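Local coordinates for protein adenosine kinase, putative (Trypanosoma brucei, PDB 3OTX) that probably phosphorylates adenosine and related nucleosides to their monophosphates with magnesium and ATP, as a PfkB-family kinase of purine salvage, at residues A[86-98]-A[110-124]. The protein carries 1 engineered substitution. Sequence-based numbering, arbitrary orientation.
Sequences VTYVGCIADDRYG and IVMAVEHTTKAGSGA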
# COMPACT_ATOMS: atom_id res chain seq x y z
N VAL A 86 -7.92 12.58 -3.56
CA VAL A 86 -7.14 11.48 -4.09
C VAL A 86 -7.57 11.05 -5.49
O VAL A 86 -8.77 10.96 -5.78
CB VAL A 86 -7.25 10.23 -3.16
CG1 VAL A 86 -6.48 9.02 -3.75
CG2 VAL A 86 -6.81 10.53 -1.73
N THR A 87 -6.59 10.87 -6.36
CA THR A 87 -6.83 10.21 -7.65
C THR A 87 -6.07 8.90 -7.61
O THR A 87 -4.94 8.86 -7.16
CB THR A 87 -6.28 11.05 -8.81
OG1 THR A 87 -6.99 12.27 -8.86
CG2 THR A 87 -6.46 10.33 -10.12
N TYR A 88 -6.72 7.83 -8.03
CA TYR A 88 -6.13 6.48 -8.04
C TYR A 88 -6.00 6.03 -9.48
O TYR A 88 -6.93 6.21 -10.30
CB TYR A 88 -7.06 5.50 -7.29
CG TYR A 88 -6.59 4.09 -7.32
CD1 TYR A 88 -5.79 3.59 -6.31
CD2 TYR A 88 -6.99 3.22 -8.34
CE1 TYR A 88 -5.33 2.23 -6.32
CE2 TYR A 88 -6.56 1.89 -8.37
CZ TYR A 88 -5.74 1.40 -7.36
OH TYR A 88 -5.32 0.08 -7.39
N VAL A 89 -4.85 5.46 -9.79
CA VAL A 89 -4.58 4.88 -11.11
C VAL A 89 -4.25 3.39 -10.99
O VAL A 89 -3.41 2.99 -10.17
CB VAL A 89 -3.44 5.66 -11.84
CG1 VAL A 89 -2.98 4.98 -13.14
CG2 VAL A 89 -3.95 7.04 -12.21
N GLY A 90 -4.90 2.58 -11.83
CA GLY A 90 -4.59 1.18 -12.00
C GLY A 90 -5.41 0.66 -13.17
O GLY A 90 -6.07 1.44 -13.85
N CYS A 91 -5.38 -0.66 -13.41
CA CYS A 91 -6.02 -1.22 -14.57
C CYS A 91 -6.98 -2.32 -14.11
O CYS A 91 -6.61 -3.16 -13.29
CB CYS A 91 -4.96 -1.74 -15.55
SG CYS A 91 -5.64 -2.38 -17.11
N ILE A 92 -8.19 -2.27 -14.65
CA ILE A 92 -9.23 -3.25 -14.37
C ILE A 92 -9.84 -3.71 -15.68
O ILE A 92 -9.48 -3.18 -16.76
CB ILE A 92 -10.38 -2.66 -13.52
CG1 ILE A 92 -11.04 -1.43 -14.21
CG2 ILE A 92 -9.92 -2.29 -12.12
CD1 ILE A 92 -12.31 -0.90 -13.52
N ALA A 93 -10.72 -4.69 -15.60
CA ALA A 93 -11.62 -5.02 -16.70
C ALA A 93 -13.01 -4.49 -16.39
O ALA A 93 -13.33 -4.24 -15.23
CB ALA A 93 -11.65 -6.57 -16.96
N ASP A 94 -13.84 -4.36 -17.42
CA ASP A 94 -15.25 -3.93 -17.23
C ASP A 94 -16.10 -5.16 -16.91
O ASP A 94 -17.08 -5.50 -17.60
CB ASP A 94 -15.77 -3.19 -18.46
CG ASP A 94 -17.08 -2.46 -18.21
OD1 ASP A 94 -17.33 -2.01 -17.07
OD2 ASP A 94 -17.89 -2.35 -19.17
N ASP A 95 -15.69 -5.86 -15.86
CA ASP A 95 -16.37 -7.02 -15.36
C ASP A 95 -16.95 -6.75 -13.98
O ASP A 95 -16.90 -5.61 -13.47
CB ASP A 95 -15.46 -8.24 -15.40
CG ASP A 95 -14.18 -8.07 -14.58
OD1 ASP A 95 -14.04 -7.09 -13.81
OD2 ASP A 95 -13.30 -8.94 -14.72
N ARG A 96 -17.59 -7.77 -13.39
CA ARG A 96 -18.27 -7.56 -12.11
C ARG A 96 -17.30 -7.04 -11.06
O ARG A 96 -17.60 -6.03 -10.39
CB ARG A 96 -18.98 -8.85 -11.68
CG ARG A 96 -19.58 -8.79 -10.28
CD ARG A 96 -20.74 -7.84 -10.15
NE ARG A 96 -21.10 -7.62 -8.75
CZ ARG A 96 -22.06 -6.81 -8.34
NH1 ARG A 96 -22.78 -6.14 -9.22
NH2 ARG A 96 -22.31 -6.66 -7.04
N TYR A 97 -16.12 -7.66 -10.93
CA TYR A 97 -15.14 -7.21 -9.92
C TYR A 97 -14.67 -5.78 -10.20
O TYR A 97 -14.59 -4.97 -9.27
CB TYR A 97 -13.90 -8.12 -9.88
CG TYR A 97 -14.09 -9.46 -9.23
CD1 TYR A 97 -15.36 -9.90 -8.86
CD2 TYR A 97 -13.01 -10.31 -9.04
CE1 TYR A 97 -15.54 -11.20 -8.29
CE2 TYR A 97 -13.17 -11.57 -8.47
CZ TYR A 97 -14.42 -12.00 -8.10
OH TYR A 97 -14.56 -13.23 -7.53
N GLY A 98 -14.36 -5.48 -11.47
CA GLY A 98 -13.89 -4.14 -11.86
C GLY A 98 -14.94 -3.08 -11.55
O GLY A 98 -14.59 -2.02 -11.01
N ILE A 110 -13.11 9.02 -4.31
CA ILE A 110 -11.85 8.86 -5.02
C ILE A 110 -12.08 9.07 -6.51
O ILE A 110 -13.07 8.56 -7.06
CB ILE A 110 -11.23 7.47 -4.75
CG1 ILE A 110 -10.89 7.37 -3.24
CG2 ILE A 110 -9.97 7.21 -5.62
CD1 ILE A 110 -10.84 6.02 -2.79
N VAL A 111 -11.20 9.82 -7.15
CA VAL A 111 -11.24 9.90 -8.61
C VAL A 111 -10.50 8.68 -9.14
O VAL A 111 -9.34 8.45 -8.83
CB VAL A 111 -10.59 11.20 -9.12
CG1 VAL A 111 -10.63 11.21 -10.67
CG2 VAL A 111 -11.32 12.40 -8.52
N MET A 112 -11.22 7.86 -9.90
CA MET A 112 -10.67 6.59 -10.37
C MET A 112 -10.23 6.69 -11.83
O MET A 112 -11.01 6.48 -12.75
CB MET A 112 -11.72 5.46 -10.19
CG MET A 112 -11.91 5.08 -8.74
SD MET A 112 -10.48 4.27 -8.02
CE MET A 112 -10.72 2.53 -8.48
N ALA A 113 -8.98 7.14 -12.02
CA ALA A 113 -8.43 7.32 -13.35
C ALA A 113 -7.88 5.98 -13.85
O ALA A 113 -6.68 5.84 -14.14
CB ALA A 113 -7.36 8.41 -13.33
N VAL A 114 -8.77 4.98 -13.92
CA VAL A 114 -8.36 3.59 -14.24
C VAL A 114 -8.45 3.29 -15.72
O VAL A 114 -9.26 3.91 -16.45
CB VAL A 114 -9.21 2.55 -13.42
CG1 VAL A 114 -8.88 2.69 -11.92
CG2 VAL A 114 -10.72 2.74 -13.69
N GLU A 115 -7.57 2.40 -16.13
CA GLU A 115 -7.58 1.84 -17.46
C GLU A 115 -8.54 0.67 -17.49
O GLU A 115 -8.66 -0.00 -16.48
CB GLU A 115 -6.17 1.34 -17.80
CG GLU A 115 -6.02 0.85 -19.24
CD GLU A 115 -4.59 0.60 -19.65
OE1 GLU A 115 -3.72 0.52 -18.76
OE2 GLU A 115 -4.35 0.43 -20.89
N HIS A 116 -9.19 0.42 -18.62
CA HIS A 116 -9.93 -0.82 -18.81
C HIS A 116 -9.24 -1.63 -19.86
O HIS A 116 -8.80 -1.09 -20.90
CB HIS A 116 -11.37 -0.59 -19.27
CG HIS A 116 -12.20 0.14 -18.27
ND1 HIS A 116 -13.15 -0.49 -17.48
CD2 HIS A 116 -12.20 1.43 -17.90
CE1 HIS A 116 -13.71 0.41 -16.69
NE2 HIS A 116 -13.16 1.58 -16.92
N THR A 117 -9.12 -2.92 -19.60
CA THR A 117 -8.54 -3.85 -20.57
C THR A 117 -9.51 -5.01 -20.81
O THR A 117 -10.37 -5.32 -19.97
CB THR A 117 -7.15 -4.39 -20.09
OG1 THR A 117 -6.58 -5.26 -21.10
CG2 THR A 117 -7.25 -5.20 -18.80
N THR A 118 -9.37 -5.65 -21.98
CA THR A 118 -10.11 -6.87 -22.24
C THR A 118 -9.17 -8.09 -22.19
O THR A 118 -9.57 -9.23 -22.50
CB THR A 118 -10.83 -6.77 -23.60
OG1 THR A 118 -9.86 -6.66 -24.64
CG2 THR A 118 -11.78 -5.54 -23.62
N LYS A 119 -7.92 -7.86 -21.81
CA LYS A 119 -6.89 -8.91 -21.88
C LYS A 119 -6.91 -9.93 -20.74
O LYS A 119 -6.34 -11.03 -20.87
CB LYS A 119 -5.51 -8.28 -21.97
CG LYS A 119 -5.26 -7.49 -23.25
CD LYS A 119 -3.94 -6.75 -23.16
CE LYS A 119 -3.60 -6.06 -24.47
NZ LYS A 119 -2.62 -4.95 -24.28
N ALA A 120 -7.48 -9.53 -19.61
CA ALA A 120 -7.64 -10.39 -18.46
C ALA A 120 -8.74 -9.77 -17.63
O ALA A 120 -8.96 -8.55 -17.69
CB ALA A 120 -6.33 -10.46 -17.63
N GLY A 121 -9.37 -10.60 -16.82
CA GLY A 121 -10.41 -10.14 -15.89
C GLY A 121 -9.76 -9.33 -14.78
O GLY A 121 -8.56 -9.40 -14.59
N SER A 122 -10.57 -8.54 -14.06
CA SER A 122 -10.03 -7.77 -12.94
C SER A 122 -9.36 -8.68 -11.93
O SER A 122 -9.79 -9.83 -11.72
CB SER A 122 -11.16 -6.96 -12.29
OG SER A 122 -11.64 -6.03 -13.22
N GLY A 123 -8.29 -8.14 -11.34
CA GLY A 123 -7.50 -8.88 -10.38
C GLY A 123 -8.22 -9.23 -9.10
O GLY A 123 -9.22 -8.61 -8.73
N ALA A 124 -7.69 -10.25 -8.41
CA ALA A 124 -8.25 -10.68 -7.14
C ALA A 124 -7.12 -11.13 -6.23
O ALA A 124 -6.04 -11.53 -6.71
CB ALA A 124 -9.27 -11.84 -7.35
O HOH W 1 -7.54 -5.37 -11.73
O HOH W 2 -13.05 -5.12 -20.07
O HOH W 3 -12.32 -10.48 -12.49
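Thr87, Tyr88, Cys91 and Ile92 pair in parallel with Val111, Met112, Glu115 and His116, closing the beta-alpha-beta crossover of this ribokinase-like fold, whose connecting helix is 96-108. The pairing is interrupted around Gly90: Ala113 centres an inverse gamma turn, its N bonds only weakly to Tyr88 O, and Glu115 N then restarts the ladder on Gly90 O (2.9 Å). Tyr88 CB lies 3.7 Å from Met112 SD and also touches Ile110 CG2; CG follows at 4.0 Å from Met112 SD, and CD2 meets the same sulfur obliquely, a Met-aromatic contact, while Val114 CG1 sits at the ring edge. CG anti to the backbone N (chi1 176°) lays the Tyr88 ring beside Met112. The side chain of Tyr88 is about 5 Å from that of Asn15, which binds adenosine. Ile92 CG1 makes a CH-pi contact over one face of the His116 ring, displaced toward the rim, and Ile92 CD1 packs 4.0 Å from Val114 CG2. Past the ladder, Ser122 OG accepts from Ala93 N (2.9 Å) and donates to Asp95 OD1 (2.7 Å), whereas Ser122 N reaches Asp95 OD2 (2.8 Å). Ser122 thus holds both carboxylate oxygens, tying the start of helix 96-108 to strand 122-130; OD1 also caps that helix by accepting from Gly98 N. Ser122 OG and Gly98 N approach Asp95 OD1 from opposite faces of the carboxylate plane.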